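Local coordinates for imelysin (Bacteroides ovatus ATCC 8483, PDB 3OYV), which is an imelysin-like, mostly helical outer-membrane protein that probably binds metal and takes part in bacterial iron uptake, at residues A[112-117]-A[303-308]; A[116-121]-A[346-351]. All coordinates share one frame; numbering follows the deposited sequence.

Interaction 1 (A[112-117]-A[303-308]); sequences AVESWY and DSWPLD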
loop_
_atom_site.group_PDB
_atom_site.type_symbol
_atom_site.label_atom_id
_atom_site.label_comp_id
_atom_site.label_asym_id
_atom_site.label_seq_id
_atom_site.Cartn_x
_atom_site.Cartn_y
_atom_site.Cartn_z
ATOM N N ALA A 112 -0.659 -10.729 -14.055
ATOM C CA ALA A 112 -1.631 -10.082 -13.174
ATOM C C ALA A 112 -1.105 -9.828 -11.756
ATOM O O ALA A 112 -1.790 -9.195 -10.974
ATOM C CB ALA A 112 -2.919 -10.933 -13.095
ATOM N N VAL A 113 0.045 -10.415 -11.419
ATOM C CA VAL A 113 0.547 -10.389 -10.040
ATOM C C VAL A 113 1.094 -9.000 -9.645
ATOM O O VAL A 113 2.145 -8.565 -10.133
ATOM C CB VAL A 113 1.624 -11.464 -9.841
ATOM C CG1 VAL A 113 2.258 -11.395 -8.426
ATOM C CG2 VAL A 113 1.019 -12.884 -10.062
ATOM N N GLU A 114 0.414 -8.338 -8.713
ATOM C CA GLU A 114 0.843 -7.044 -8.208
ATOM C C GLU A 114 2.206 -7.148 -7.526
ATOM O O GLU A 114 2.406 -7.975 -6.644
ATOM C CB GLU A 114 -0.195 -6.516 -7.206
ATOM C CG GLU A 114 0.272 -5.300 -6.379
ATOM C CD GLU A 114 -0.641 -4.990 -5.197
ATOM O OE1 GLU A 114 -1.872 -5.020 -5.379
ATOM O OE2 GLU A 114 -0.130 -4.701 -4.078
ATOM N N SER A 115 3.142 -6.304 -7.935
ATOM C CA SER A 115 4.520 -6.230 -7.427
ATOM C C SER A 115 5.431 -7.355 -7.960
ATOM O O SER A 115 6.521 -7.601 -7.422
ATOM C CB SER A 115 4.612 -6.126 -5.907
ATOM O OG SER A 115 4.091 -4.901 -5.440
ATOM N N TRP A 116 5.062 -8.004 -9.075
ATOM C CA TRP A 116 5.936 -9.031 -9.609
ATOM C C TRP A 116 7.201 -8.485 -10.250
ATOM O O TRP A 116 8.194 -9.184 -10.316
ATOM C CB TRP A 116 5.202 -9.930 -10.596
ATOM C CG TRP A 116 5.068 -9.437 -12.042
ATOM C CD1 TRP A 116 4.013 -8.766 -12.585
ATOM C CD2 TRP A 116 6.021 -9.591 -13.106
ATOM N NE1 TRP A 116 4.232 -8.508 -13.917
ATOM C CE2 TRP A 116 5.444 -9.025 -14.264
ATOM C CE3 TRP A 116 7.276 -10.188 -13.199
ATOM C CZ2 TRP A 116 6.117 -8.989 -15.494
ATOM C CZ3 TRP A 116 7.931 -10.187 -14.429
ATOM C CH2 TRP A 116 7.340 -9.599 -15.555
ATOM N N TYR A 117 7.179 -7.234 -10.741
ATOM C CA TYR A 117 8.320 -6.762 -11.482
ATOM C C TYR A 117 9.564 -6.844 -10.619
ATOM O O TYR A 117 10.659 -7.102 -11.112
ATOM C CB TYR A 117 8.183 -5.322 -11.936
ATOM C CG TYR A 117 6.983 -4.923 -12.737
ATOM C CD1 TYR A 117 6.478 -5.714 -13.764
ATOM C CD2 TYR A 117 6.343 -3.736 -12.487
ATOM C CE1 TYR A 117 5.398 -5.291 -14.506
ATOM C CE2 TYR A 117 5.279 -3.289 -13.244
ATOM C CZ TYR A 117 4.793 -4.085 -14.248
ATOM O OH TYR A 117 3.710 -3.628 -14.971
ATOM N N ASP A 303 -1.139 4.259 -6.641
ATOM C CA ASP A 303 -0.929 2.817 -6.549
ATOM C C ASP A 303 -1.825 1.974 -7.440
ATOM O O ASP A 303 -2.244 0.899 -7.043
ATOM C CB ASP A 303 -1.124 2.375 -5.087
ATOM C CG ASP A 303 -0.527 1.004 -4.787
ATOM O OD1 ASP A 303 0.574 0.683 -5.297
ATOM O OD2 ASP A 303 -1.172 0.267 -4.003
ATOM N N SER A 304 -2.102 2.414 -8.667
ATOM C CA SER A 304 -2.919 1.596 -9.527
ATOM C C SER A 304 -2.221 0.324 -9.912
ATOM O O SER A 304 -1.002 0.287 -10.104
ATOM C CB SER A 304 -3.309 2.323 -10.827
ATOM O OG SER A 304 -4.295 3.297 -10.589
ATOM N N TRP A 305 -3.025 -0.722 -10.067
ATOM C CA TRP A 305 -2.587 -2.003 -10.613
ATOM C C TRP A 305 -3.839 -2.701 -11.135
ATOM O O TRP A 305 -4.820 -2.760 -10.419
ATOM C CB TRP A 305 -1.880 -2.877 -9.564
ATOM C CG TRP A 305 -1.413 -4.150 -10.172
ATOM C CD1 TRP A 305 -2.040 -5.359 -10.139
ATOM C CD2 TRP A 305 -0.285 -4.311 -11.022
ATOM N NE1 TRP A 305 -1.339 -6.269 -10.853
ATOM C CE2 TRP A 305 -0.251 -5.654 -11.413
ATOM C CE3 TRP A 305 0.734 -3.458 -11.449
ATOM C CZ2 TRP A 305 0.738 -6.163 -12.234
ATOM C CZ3 TRP A 305 1.714 -3.954 -12.266
ATOM C CH2 TRP A 305 1.727 -5.297 -12.652
ATOM N N PRO A 306 -3.821 -3.218 -12.370
ATOM C CA PRO A 306 -2.761 -3.258 -13.370
ATOM C C PRO A 306 -2.512 -1.909 -14.031
ATOM O O PRO A 306 -3.246 -0.968 -13.801
ATOM C CB PRO A 306 -3.287 -4.266 -14.398
ATOM C CG PRO A 306 -4.716 -4.178 -14.297
ATOM C CD PRO A 306 -5.026 -3.936 -12.842
ATOM N N LEU A 307 -1.457 -1.856 -14.822
ATOM C CA LEU A 307 -1.056 -0.676 -15.559
ATOM C C LEU A 307 -1.436 -0.824 -17.030
ATOM O O LEU A 307 -1.654 -1.931 -17.509
ATOM C CB LEU A 307 0.462 -0.496 -15.488
ATOM C CG LEU A 307 1.051 -0.406 -14.075
ATOM C CD1 LEU A 307 2.569 -0.311 -14.119
ATOM C CD2 LEU A 307 0.428 0.775 -13.314
ATOM N N ASP A 308 -1.433 0.303 -17.744
ATOM C CA ASP A 308 -1.475 0.290 -19.211
ATOM C C ASP A 308 -0.009 0.225 -19.654
ATOM O O ASP A 308 0.633 1.245 -19.926
ATOM C CB ASP A 308 -2.179 1.519 -19.768
ATOM C CG ASP A 308 -2.385 1.439 -21.272
ATOM O OD1 ASP A 308 -1.727 0.592 -21.925
ATOM O OD2 ASP A 308 -3.200 2.240 -21.766
#

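Interaction 2 (A[116-121]-A[346-351]); sequences WYSWHS and TLEFLL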
loop_
_atom_site.group_PDB
_atom_site.type_symbol
_atom_site.label_atom_id
_atom_site.label_comp_id
_atom_site.label_asym_id
_atom_site.label_seq_id
_atom_site.Cartn_x
_atom_site.Cartn_y
_atom_site.Cartn_z
ATOM N N TRP A 116 5.062 -8.004 -9.075
ATOM C CA TRP A 116 5.936 -9.031 -9.609
ATOM C C TRP A 116 7.201 -8.485 -10.250
ATOM O O TRP A 116 8.194 -9.184 -10.316
ATOM C CB TRP A 116 5.202 -9.930 -10.596
ATOM C CG TRP A 116 5.068 -9.437 -12.042
ATOM C CD1 TRP A 116 4.013 -8.766 -12.585
ATOM C CD2 TRP A 116 6.021 -9.591 -13.106
ATOM N NE1 TRP A 116 4.232 -8.508 -13.917
ATOM C CE2 TRP A 116 5.444 -9.025 -14.264
ATOM C CE3 TRP A 116 7.276 -10.188 -13.199
ATOM C CZ2 TRP A 116 6.117 -8.989 -15.494
ATOM C CZ3 TRP A 116 7.931 -10.187 -14.429
ATOM C CH2 TRP A 116 7.340 -9.599 -15.555
ATOM N N TYR A 117 7.179 -7.234 -10.741
ATOM C CA TYR A 117 8.320 -6.762 -11.482
ATOM C C TYR A 117 9.564 -6.844 -10.619
ATOM O O TYR A 117 10.659 -7.102 -11.112
ATOM C CB TYR A 117 8.183 -5.322 -11.936
ATOM C CG TYR A 117 6.983 -4.923 -12.737
ATOM C CD1 TYR A 117 6.478 -5.714 -13.764
ATOM C CD2 TYR A 117 6.343 -3.736 -12.487
ATOM C CE1 TYR A 117 5.398 -5.291 -14.506
ATOM C CE2 TYR A 117 5.279 -3.289 -13.244
ATOM C CZ TYR A 117 4.793 -4.085 -14.248
ATOM O OH TYR A 117 3.710 -3.628 -14.971
ATOM N N SER A 118 9.384 -6.603 -9.315
ATOM C CA SER A 118 10.470 -6.596 -8.342
ATOM C C SER A 118 10.520 -7.887 -7.507
ATOM O O SER A 118 11.247 -7.974 -6.518
ATOM C CB SER A 118 10.310 -5.375 -7.426
ATOM O OG SER A 118 9.049 -5.371 -6.845
ATOM N N TRP A 119 9.701 -8.875 -7.878
ATOM C CA TRP A 119 9.525 -10.133 -7.104
ATOM C C TRP A 119 9.192 -9.834 -5.641
ATOM O O TRP A 119 9.663 -10.489 -4.703
ATOM C CB TRP A 119 10.757 -11.030 -7.214
ATOM C CG TRP A 119 10.910 -11.772 -8.496
ATOM C CD1 TRP A 119 10.286 -11.529 -9.668
ATOM C CD2 TRP A 119 11.765 -12.888 -8.721
ATOM N NE1 TRP A 119 10.690 -12.417 -10.617
ATOM C CE2 TRP A 119 11.593 -13.276 -10.057
ATOM C CE3 TRP A 119 12.640 -13.626 -7.903
ATOM C CZ2 TRP A 119 12.298 -14.363 -10.625
ATOM C CZ3 TRP A 119 13.320 -14.730 -8.463
ATOM C CH2 TRP A 119 13.137 -15.081 -9.810
ATOM N N HIS A 120 8.391 -8.806 -5.455
ATOM C CA HIS A 120 8.093 -8.242 -4.138
ATOM C C HIS A 120 6.681 -8.576 -3.641
ATOM O O HIS A 120 6.265 -8.123 -2.575
ATOM C CB HIS A 120 8.359 -6.721 -4.265
ATOM C CG HIS A 120 7.976 -5.909 -3.078
ATOM N ND1 HIS A 120 8.654 -5.983 -1.880
ATOM C CD2 HIS A 120 7.024 -4.969 -2.924
ATOM C CE1 HIS A 120 8.089 -5.150 -1.019
ATOM N NE2 HIS A 120 7.112 -4.504 -1.640
ATOM N N SER A 121 5.901 -9.339 -4.405
ATOM C CA SER A 121 4.487 -9.565 -4.045
ATOM C C SER A 121 4.324 -10.161 -2.644
ATOM O O SER A 121 3.485 -9.708 -1.891
ATOM C CB SER A 121 3.744 -10.439 -5.089
ATOM O OG SER A 121 4.246 -11.742 -5.172
ATOM N N THR A 346 4.187 1.982 -11.728
ATOM C CA THR A 346 4.828 2.539 -12.927
ATOM C C THR A 346 6.299 2.795 -12.660
ATOM O O THR A 346 7.142 2.449 -13.472
ATOM C CB THR A 346 4.107 3.805 -13.445
ATOM O OG1 THR A 346 2.798 3.434 -13.866
ATOM C CG2 THR A 346 4.865 4.360 -14.642
ATOM N N LEU A 347 6.621 3.378 -11.505
ATOM C CA LEU A 347 8.037 3.517 -11.170
ATOM C C LEU A 347 8.710 2.175 -11.044
ATOM O O LEU A 347 9.833 2.015 -11.479
ATOM C CB LEU A 347 8.176 4.337 -9.917
ATOM C CG LEU A 347 9.537 4.919 -9.641
ATOM C CD1 LEU A 347 10.175 5.590 -10.860
ATOM C CD2 LEU A 347 9.372 5.930 -8.450
ATOM N N GLU A 348 7.998 1.220 -10.453
ATOM C CA GLU A 348 8.527 -0.136 -10.365
ATOM C C GLU A 348 8.900 -0.700 -11.754
ATOM O O GLU A 348 9.976 -1.281 -11.946
ATOM C CB GLU A 348 7.487 -1.048 -9.670
ATOM C CG GLU A 348 7.988 -2.424 -9.259
ATOM C CD GLU A 348 6.836 -3.376 -8.929
ATOM O OE1 GLU A 348 5.670 -3.010 -9.138
ATOM O OE2 GLU A 348 7.142 -4.511 -8.516
ATOM N N PHE A 349 7.981 -0.523 -12.707
ATOM C CA PHE A 349 8.218 -0.976 -14.100
ATOM C C PHE A 349 9.492 -0.360 -14.682
ATOM O O PHE A 349 10.241 -1.012 -15.395
ATOM C CB PHE A 349 6.999 -0.560 -14.926
ATOM C CG PHE A 349 7.065 -0.900 -16.400
ATOM C CD1 PHE A 349 7.735 -0.097 -17.292
ATOM C CD2 PHE A 349 6.328 -1.947 -16.908
ATOM C CE1 PHE A 349 7.758 -0.420 -18.634
ATOM C CE2 PHE A 349 6.334 -2.240 -18.262
ATOM C CZ PHE A 349 7.064 -1.490 -19.105
ATOM N N LEU A 350 9.693 0.911 -14.372
ATOM C CA LEU A 350 10.820 1.705 -14.874
ATOM C C LEU A 350 12.144 1.384 -14.208
ATOM O O LEU A 350 13.200 1.688 -14.770
ATOM C CB LEU A 350 10.477 3.201 -14.759
ATOM C CG LEU A 350 9.317 3.723 -15.638
ATOM C CD1 LEU A 350 8.906 5.154 -15.213
ATOM C CD2 LEU A 350 9.646 3.623 -17.150
ATOM N N LEU A 351 12.092 0.743 -13.030
ATOM C CA LEU A 351 13.273 0.447 -12.241
ATOM C C LEU A 351 13.716 -1.019 -12.251
ATOM O O LEU A 351 14.885 -1.302 -12.004
ATOM C CB LEU A 351 13.081 0.898 -10.784
ATOM C CG LEU A 351 13.014 2.395 -10.553
ATOM C CD1 LEU A 351 12.698 2.671 -9.077
ATOM C CD2 LEU A 351 14.334 3.075 -10.987
#

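Interaction 1 (A[112-117]-A[303-308])
The indole NE1 of Trp305 donates a nearly straight hydrogen bond to Ala112 O, 3.0 Å long with an N-H...O angle of 171°. The oxygen lies close to the indole plane, whereas the N-H comes in from above the carbonyl plane and not along a lone pair. Trp305 reaches across from its own loop because its chi1 of -178° turns CG away from the backbone N, and it lays one face on the backbone of Glu114, whose CA stands 3.7 Å from the centroid of the five-membered ring in a CH-pi contact. Val113 to Trp116 form a type II beta turn in the loop between helices 106-111 and 121-137, and the indole rests against that turn from the loop joining helices 298-303 and 309-316. Its benzo edge then meets Tyr117 in an offset edge-to-face pair, the planes 74° apart, with CZ3 of Trp305 3.4 Å from Tyr117 OH. Replacing Trp305 by alanine would probably leave Ala112 O without this donor and open a gap between the turn and the tyrosine ring. At the tyrosine ring's edge Leu307 CD1 approaches Tyr117 OH to 3.6 Å, and that hydroxyl is hydrogen-bonded to Gln309.

Interaction 2 (A[116-121]-A[346-351])
Glu348 reaches from helix 343-351 to Ser118, passing Tyr117 on the way. Its CB lies 4.1 Å from Tyr117 CD2, and CG sits at the edge of the tyrosine ring, near the ring plane. CG is anti to the backbone N (chi1 -169°) and the chain stays extended beyond it, which carries the carboxylate past the ring to the loop. There CD and OE1 are both close to Tyr117 CD2, with OE1 at 3.5 Å and the carboxylate plane turned 62° from the ring. OE1 is also hydrogen-bonded to His345 ND1, about one turn back on the same helix. OE2 is gripped twice by one residue: Ser118 OG donates to it over 2.7 Å, while Ser118 N gives a longer, bent bond of 3.2 Å. Both donors meet the anti side of OE2 from opposite faces of the carboxylate, an arrangement that probably fixes its rotation. Next along the helix, Phe349 packs CB at 3.6 Å from Tyr117 CE2 and turns its ring edge toward the tyrosine face, the planes 82° apart. The contact thus joins the loop before helix 121-137 to helix 343-351, where Trp275 of helix 265-283 touches both Ser118 and Glu348, and Ile312 of helix 309-316 packs on Phe349.

How the interactions relate
Tyr117 ties the two contacts together, meeting the edge of Trp305 in 112-117/303-308 and that of Phe349 in 116-121/346-351. Their centres are about 8 Å apart, and the loop running through both is joined to itself by a probable hydrogen bond from His120 N to Ser115 O, 3.0 Å long. Interaction 2 reaches back to the turn of interaction 1, with Glu348 OE2 3.3 Å from Ser115 CA, while Leu307 CD2 lies 3.6 Å from Thr346 OG1. An unidentified ligand, probably from the crystallisation liquor, is modelled as covalently linked to Glu114 OE2, a doubtful link as Glu114 has two conformers; OE2 also bonds Lys93 NZ. With Asp303 close by, the ligand may mark a pocket beside interaction 1.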